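Side-chain contacts in trehalose-6-phosphate phosphatase (Neosartorya fumigata, PDB 5DXL), which belongs to the haloacid dehalogenase (HAD) clan as a trehalose-phosphatase family member, with a mixed-sheet core and a smaller antiparallel-sheet region beside it: residues 156-159 and 160-164; 103-107 and 108-112. All blocks are in the same frame, centred on the assembly; numbering follows the deposited sequence.

Overall arrangement
Both contacts are local, and they follow one another along the chain: contact 2 (103-107 and 108-112) closes before contact 1 (156-159 and 160-164) opens. Contact 2 fills the loop that leaves strand 101-103, an outermost strand of the mixed sheet, and enters helix 112-125. Contact 1 lies near the end of helix 148-164, which packs on that same helix 112-125 and on strands 172-177 and 180-185 of the four-stranded antiparallel sheet. The centres of contact 1 and contact 2 are about 22 Å apart; the nearest atoms of contact 1 and contact 2 are about 7 Å apart, without touching. Contact 2 thus links the mixed sheet to the helix-and-sheet layer holding contact 1, consistent with a HAD core joined to a cap.

Contact 1 (156-159 and 160-164); sequences RECR and KMLEE
Four consecutive i to i+4 backbone bonds of 2.9 to 3.1 Å, from Lys160 N to Arg156 O through Glu163 N to Arg159 O, join the two segments as continuous alpha-helix. Arg159 and Glu163, four residues apart, therefore rise from the same side of the helix and form a salt bridge, Arg159 NE to Glu163 OE2 at 2.9 Å. The bond is bent (139° at the hydrogen), with OE2 tilted from the guanidinium plane. On the acceptor side NE comes from above the carboxylate plane, and the two flat groups stand 60° apart. Arginine suits the place: its extended chain, with CG anti to the backbone N (chi1 179°), carries its methylenes past the carboxylate at a slant, Arg159 CG 3.6 Å from Glu163 OE2, before the charge is offered. A water bridges the pair, accepting from Arg159 NH2 at 3.1 Å in the guanidinium plane and donating to Glu163 OE2 at 2.6 Å; gripped by both the arginine and the donating water, OE2 would probably favour the charged form. Around the helix the character changes. Cys158 SG meets Leu162 CD1 at 4.0 Å, two small or branched apolar groups fit for burial: Cys158 packs on Val119, Phe120 and Phe123 of helix 112-125, and Leu162 on Phe120 and Val174. The Arg159 chain also lies on Val174, Ala176 and Leu181. This is the pattern of an amphipathic helix packed on an antiparallel sheet, with an i to i+4 salt bridge along its flank.

Contact 2 (103-107 and 108-112); sequences NLAES and SDMGW
Ser108 closes a type I beta turn, Ala105 to Ser108, by bonding twice to Ala105 O: its backbone N at 3.0 Å, from well above the carbonyl plane, and its hydroxyl OG at 2.7 Å, only 15° out of that plane. Serine suits the fourth position because OG, held between the backbone N and the carbonyl carbon (chi1 78°), swings back over the turn to the oxygen its own N-H already uses. Asp109 follows with an Asx turn, OD1 taking the N-H of Gly111, while OD2 makes a weak bond to Trp170; it echoes the Asx motif ahead of the turn, where Asn103 OD1 takes the N-H of Glu106 at 3.0 Å as the chain leaves its strand. Met110, a selenomethionine here, folds back toward the turn: chi1 (-67°) and an extended chi2 carry SE to 4.0 Å from Ala105 CB, and the bend at chi3 turns Met110 CE to 3.4 Å from Ala105 O. The small Ala105 methyl lets the selenium approach closely, and that alanine is buried, also packing on Val137. The Glu106 chain, bent at chi2, crosses that of Met110 at about a right angle, its OE2 3.3 Å from Met110 CE. The Trp112 indole packs on Val183 and Pro185 and meets the Trp170 ring edge-to-face, while Met110 O lies 4.2 Å above the plane of the Trp112 ring, offset toward its rim.

Contact 1 (156-159 and 160-164)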
ATOM      1  N   ARG A 156     -19.370  20.202  -3.950  1.00 14.63           N
ATOM      2  CA  ARG A 156     -20.405  19.345  -3.372  1.00 14.73           C
ATOM      3  C   ARG A 156     -21.393  18.903  -4.447  1.00 14.76           C
ATOM      4  O   ARG A 156     -21.792  17.745  -4.486  1.00 15.11           O
ATOM      5  CB  ARG A 156     -21.161  20.056  -2.241  1.00 16.73           C
ATOM      6  CG  ARG A 156     -20.343  20.257  -0.985  1.00 17.40           C
ATOM      7  CD  ARG A 156     -21.205  20.723   0.178  1.00 19.39           C
ATOM      8  NE  ARG A 156     -21.826  22.024  -0.065  1.00 17.57           N
ATOM      9  CZ  ARG A 156     -21.243  23.192   0.197  1.00 16.66           C
ATOM     10  NH1 ARG A 156     -20.010  23.233   0.694  1.00 17.31           N
ATOM     11  NH2 ARG A 156     -21.887  24.328  -0.040  1.00 17.83           N
ATOM     12  N   GLU A 157     -21.776  19.826  -5.327  1.00 13.45           N
ATOM     13  CA  GLU A 157     -22.746  19.502  -6.366  1.00 14.31           C
ATOM     14  C   GLU A 157     -22.153  18.542  -7.390  1.00 16.02           C
ATOM     15  O   GLU A 157     -22.802  17.579  -7.810  1.00 15.79           O
ATOM     16  CB  GLU A 157     -23.243  20.780  -7.045  1.00 16.45           C
ATOM     17  CG  GLU A 157     -23.883  21.760  -6.058  1.00 19.66           C
ATOM     18  CD  GLU A 157     -25.130  21.178  -5.388  1.00 23.42           C
ATOM     19  OE1 GLU A 157     -26.148  21.039  -6.092  1.00 25.50           O
ATOM     20  OE2 GLU A 157     -25.091  20.855  -4.171  1.00 26.01           O
ATOM     21  N   CYS A 158     -20.900  18.784  -7.754  1.00 15.14           N
ATOM     22  CA  CYS A 158     -20.216  17.931  -8.718  1.00 15.30           C
ATOM     23  C   CYS A 158     -19.998  16.529  -8.150  1.00 17.53           C
ATOM     24  O   CYS A 158     -20.182  15.530  -8.847  1.00 15.72           O
ATOM     25  CB  CYS A 158     -18.889  18.567  -9.122  1.00 12.12           C
ATOM     26  SG  CYS A 158     -17.969  17.601 -10.361  1.00 16.16           S
ATOM     27  N   ARG A 159     -19.619  16.461  -6.877  1.00 14.15           N
ATOM     28  CA  ARG A 159     -19.418  15.185  -6.213  1.00 15.97           C
ATOM     29  C   ARG A 159     -20.701  14.366  -6.189  1.00 17.48           C
ATOM     30  O   ARG A 159     -20.686  13.181  -6.506  1.00 18.00           O
ATOM     31  CB  ARG A 159     -18.901  15.389  -4.787  1.00 16.76           C
ATOM     32  CG  ARG A 159     -18.694  14.077  -4.049  1.00 17.44           C
ATOM     33  CD  ARG A 159     -18.134  14.259  -2.652  1.00 21.59           C
ATOM     34  NE  ARG A 159     -17.819  12.953  -2.069  1.00 28.39           N
ATOM     35  CZ  ARG A 159     -17.154  12.777  -0.932  1.00 31.96           C
ATOM     36  NH1 ARG A 159     -16.727  13.824  -0.240  1.00 30.09           N
ATOM     37  NH2 ARG A 159     -16.910  11.550  -0.488  1.00 34.08           N
ATOM     38  N   LYS A 160     -21.813  14.997  -5.821  1.00 18.40           N
ATOM     39  CA  LYS A 160     -23.083  14.284  -5.779  1.00 20.06           C
ATOM     40  C   LYS A 160     -23.412  13.714  -7.154  1.00 19.23           C
ATOM     41  O   LYS A 160     -23.825  12.558  -7.279  1.00 22.74           O
ATOM     42  CB  LYS A 160     -24.210  15.201  -5.290  1.00 22.45           C
ATOM     43  CG  LYS A 160     -25.579  14.551  -5.361  1.00 30.79           C
ATOM     44  CD  LYS A 160     -26.680  15.470  -4.847  1.00 39.00           C
ATOM     45  CE  LYS A 160     -28.054  14.883  -5.140  1.00 50.45           C
ATOM     46  NZ  LYS A 160     -29.129  15.527  -4.336  1.00 62.09           N
HETATM   47  N   MSE A 161     -23.191  14.516  -8.189  1.00 19.20           N
HETATM   48  CA  MSE A 161     -23.449  14.087  -9.554  1.00 17.22           C
HETATM   49  C   MSE A 161     -22.621  12.858  -9.928  1.00 21.60           C
HETATM   50  O   MSE A 161     -23.155  11.880 -10.452  1.00 21.98           O
HETATM   51  CB  MSE A 161     -23.164  15.222 -10.527  1.00 22.00           C
HETATM   52  CG  MSE A 161     -23.343  14.845 -11.971  1.00 27.15           C
HETATM   53 SE   MSE A 161     -23.587  16.441 -13.054  1.00 46.70          SE
HETATM   54  CE  MSE A 161     -25.148  17.125 -12.149  1.00 40.19           C
ATOM     55  N   LEU A 162     -21.322  12.909  -9.647  1.00 18.56           N
ATOM     56  CA  LEU A 162     -20.432  11.789  -9.960  1.00 18.53           C
ATOM     57  C   LEU A 162     -20.800  10.518  -9.194  1.00 20.46           C
ATOM     58  O   LEU A 162     -20.732   9.414  -9.740  1.00 20.32           O
ATOM     59  CB  LEU A 162     -18.977  12.172  -9.668  1.00 17.68           C
ATOM     60  CG  LEU A 162     -18.449  13.233 -10.636  1.00 17.75           C
ATOM     61  CD1 LEU A 162     -17.075  13.730 -10.230  1.00 20.16           C
ATOM     62  CD2 LEU A 162     -18.440  12.712 -12.067  1.00 19.35           C
ATOM     63  N   GLU A 163     -21.180  10.667  -7.929  1.00 16.71           N
ATOM     64  CA  GLU A 163     -21.534   9.513  -7.107  1.00 23.36           C
ATOM     65  C   GLU A 163     -22.781   8.798  -7.623  1.00 24.77           C
ATOM     66  O   GLU A 163     -22.887   7.574  -7.532  1.00 26.43           O
ATOM     67  CB  GLU A 163     -21.747   9.938  -5.651  1.00 21.55           C
ATOM     68  CG  GLU A 163     -20.461  10.279  -4.911  1.00 22.81           C
ATOM     69  CD  GLU A 163     -20.712  10.969  -3.578  1.00 26.63           C
ATOM     70  OE1 GLU A 163     -21.812  11.531  -3.388  1.00 30.74           O
ATOM     71  OE2 GLU A 163     -19.807  10.949  -2.719  1.00 32.25           O
ATOM     72  N   GLU A 164     -23.718   9.566  -8.166  1.00 24.10           N
ATOM     73  CA  GLU A 164     -24.993   9.010  -8.604  1.00 28.00           C
ATOM     74  C   GLU A 164     -24.954   8.494 -10.035  1.00 30.52           C
ATOM     75  O   GLU A 164     -25.904   7.861 -10.499  1.00 31.43           O
ATOM     76  CB  GLU A 164     -26.092  10.059  -8.459  1.00 29.57           C
ATOM     77  CG  GLU A 164     -26.456  10.336  -7.015  1.00 38.05           C
ATOM     78  CD  GLU A 164     -27.337  11.555  -6.853  1.00 50.90           C
ATOM     79  OE1 GLU A 164     -27.706  12.172  -7.877  1.00 49.78           O
ATOM     80  OE2 GLU A 164     -27.655  11.894  -5.694  1.00 54.46           O
TER
HETATM   81  O   HOH W   1     -17.922   9.191  -2.310  1.00 32.59           O

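Contact 2 (103-107 and 108-112)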
ATOM      1  N   ASN A 103      -0.094  -4.154 -16.050  1.00 15.18           N
ATOM      2  CA  ASN A 103      -0.607  -2.798 -15.968  1.00 13.67           C
ATOM      3  C   ASN A 103      -2.082  -2.868 -15.612  1.00 17.64           C
ATOM      4  O   ASN A 103      -2.930  -3.086 -16.477  1.00 14.84           O
ATOM      5  CB  ASN A 103      -0.399  -2.064 -17.301  1.00 17.25           C
ATOM      6  CG  ASN A 103      -0.784  -0.596 -17.240  1.00 16.25           C
ATOM      7  OD1 ASN A 103      -1.603  -0.179 -16.420  1.00 14.89           O
ATOM      8  ND2 ASN A 103      -0.186   0.200 -18.122  1.00 17.25           N
ATOM      9  N   LEU A 104      -2.389  -2.685 -14.335  1.00 15.63           N
ATOM     10  CA  LEU A 104      -3.747  -2.906 -13.861  1.00 16.36           C
ATOM     11  C   LEU A 104      -4.694  -1.808 -14.334  1.00 15.94           C
ATOM     12  O   LEU A 104      -5.903  -2.034 -14.435  1.00 18.16           O
ATOM     13  CB  LEU A 104      -3.762  -3.018 -12.329  1.00 18.81           C
ATOM     14  CG  LEU A 104      -3.019  -4.271 -11.850  1.00 21.92           C
ATOM     15  CD1 LEU A 104      -2.866  -4.311 -10.336  1.00 23.86           C
ATOM     16  CD2 LEU A 104      -3.758  -5.505 -12.335  1.00 28.00           C
ATOM     17  N   ALA A 105      -4.163  -0.627 -14.635  1.00 13.42           N
ATOM     18  CA  ALA A 105      -4.991   0.430 -15.176  1.00 17.49           C
ATOM     19  C   ALA A 105      -5.438   0.028 -16.565  1.00 15.74           C
ATOM     20  O   ALA A 105      -6.626   0.072 -16.868  1.00 14.16           O
ATOM     21  CB  ALA A 105      -4.244   1.762 -15.216  1.00 20.09           C
ATOM     22  N   GLU A 106      -4.482  -0.396 -17.391  1.00 13.06           N
ATOM     23  CA  GLU A 106      -4.810  -0.759 -18.761  1.00 13.48           C
ATOM     24  C   GLU A 106      -5.668  -2.023 -18.835  1.00 15.16           C
ATOM     25  O   GLU A 106      -6.387  -2.214 -19.807  1.00 13.67           O
ATOM     26  CB  GLU A 106      -3.535  -0.918 -19.597  1.00 12.37           C
ATOM     27  CG  GLU A 106      -2.995   0.421 -20.083  1.00 13.94           C
ATOM     28  CD  GLU A 106      -3.910   1.064 -21.120  1.00 14.12           C
ATOM     29  OE1 GLU A 106      -4.169   0.408 -22.150  1.00 13.15           O
ATOM     30  OE2 GLU A 106      -4.369   2.211 -20.909  1.00 14.68           O
ATOM     31  N   SER A 107      -5.603  -2.865 -17.811  0.50 13.76           N
ATOM     32  CA  SER A 107      -6.430  -4.068 -17.769  0.50 13.82           C
ATOM     33  C   SER A 107      -7.869  -3.775 -17.356  0.50 15.28           C
ATOM     34  O   SER A 107      -8.716  -4.659 -17.373  0.50 16.94           O
ATOM     35  CB  SER A 107      -5.822  -5.097 -16.823  0.50 17.51           C
ATOM     36  OG  SER A 107      -4.517  -5.429 -17.247  0.50 14.95           O
ATOM     37  N   SER A 108      -8.138  -2.527 -16.989  1.00 13.31           N
ATOM     38  CA  SER A 108      -9.484  -2.126 -16.584  1.00 15.27           C
ATOM     39  C   SER A 108     -10.169  -1.317 -17.684  1.00 15.13           C
ATOM     40  O   SER A 108      -9.521  -0.811 -18.586  1.00 16.65           O
ATOM     41  CB  SER A 108      -9.433  -1.303 -15.291  1.00 16.73           C
ATOM     42  OG  SER A 108      -9.020   0.032 -15.535  1.00 16.42           O
ATOM     43  N   ASP A 109     -11.489  -1.178 -17.586  1.00 16.19           N
ATOM     44  CA  ASP A 109     -12.238  -0.298 -18.478  1.00 13.34           C
ATOM     45  C   ASP A 109     -12.201   1.126 -17.924  1.00 15.19           C
ATOM     46  O   ASP A 109     -12.870   1.430 -16.942  1.00 16.60           O
ATOM     47  CB  ASP A 109     -13.679  -0.813 -18.623  1.00 18.89           C
ATOM     48  CG  ASP A 109     -14.586   0.128 -19.407  1.00 16.99           C
ATOM     49  OD1 ASP A 109     -14.133   1.162 -19.933  1.00 15.55           O
ATOM     50  OD2 ASP A 109     -15.793  -0.190 -19.504  1.00 22.76           O
HETATM   51  N   MSE A 110     -11.438   2.006 -18.556  1.00 13.83           N
HETATM   52  CA  MSE A 110     -11.353   3.368 -18.054  1.00 14.68           C
HETATM   53  C   MSE A 110     -12.283   4.314 -18.817  1.00 13.62           C
HETATM   54  O   MSE A 110     -12.021   5.514 -18.928  1.00 13.99           O
HETATM   55  CB  MSE A 110      -9.911   3.854 -18.091  1.00 16.24           C
HETATM   56  CG  MSE A 110      -9.054   3.085 -17.090  1.00 19.29           C
HETATM   57 SE   MSE A 110      -7.289   3.868 -16.852  1.00 24.93          SE
HETATM   58  CE  MSE A 110      -6.442   3.082 -18.439  1.00 18.59           C
ATOM     59  N   GLY A 111     -13.382   3.760 -19.322  1.00 14.09           N
ATOM     60  CA  GLY A 111     -14.402   4.565 -19.975  1.00 13.87           C
ATOM     61  C   GLY A 111     -14.933   5.668 -19.072  1.00 13.30           C
ATOM     62  O   GLY A 111     -15.402   6.694 -19.567  1.00 14.33           O
ATOM     63  N   TRP A 112     -14.864   5.438 -17.760  1.00 13.54           N
ATOM     64  CA  TRP A 112     -15.288   6.444 -16.778  1.00 13.56           C
ATOM     65  C   TRP A 112     -14.539   7.760 -16.957  1.00 16.28           C
ATOM     66  O   TRP A 112     -15.073   8.834 -16.647  1.00 14.57           O
ATOM     67  CB  TRP A 112     -15.102   5.922 -15.342  1.00 13.99           C
ATOM     68  CG  TRP A 112     -13.697   5.565 -14.962  1.00 13.56           C
ATOM     69  CD1 TRP A 112     -13.118   4.324 -15.033  1.00 15.67           C
ATOM     70  CD2 TRP A 112     -12.697   6.443 -14.424  1.00 12.94           C
ATOM     71  NE1 TRP A 112     -11.821   4.382 -14.581  1.00 14.38           N
ATOM     72  CE2 TRP A 112     -11.537   5.667 -14.197  1.00 15.22           C
ATOM     73  CE3 TRP A 112     -12.671   7.807 -14.106  1.00 15.61           C
ATOM     74  CZ2 TRP A 112     -10.362   6.212 -13.682  1.00 14.56           C
ATOM     75  CZ3 TRP A 112     -11.502   8.347 -13.593  1.00 17.01           C
ATOM     76  CH2 TRP A 112     -10.364   7.552 -13.388  1.00 17.37           C
TER
HETATM   77  O   HOH W   2      -7.586  -0.010 -20.204  1.00 22.71           O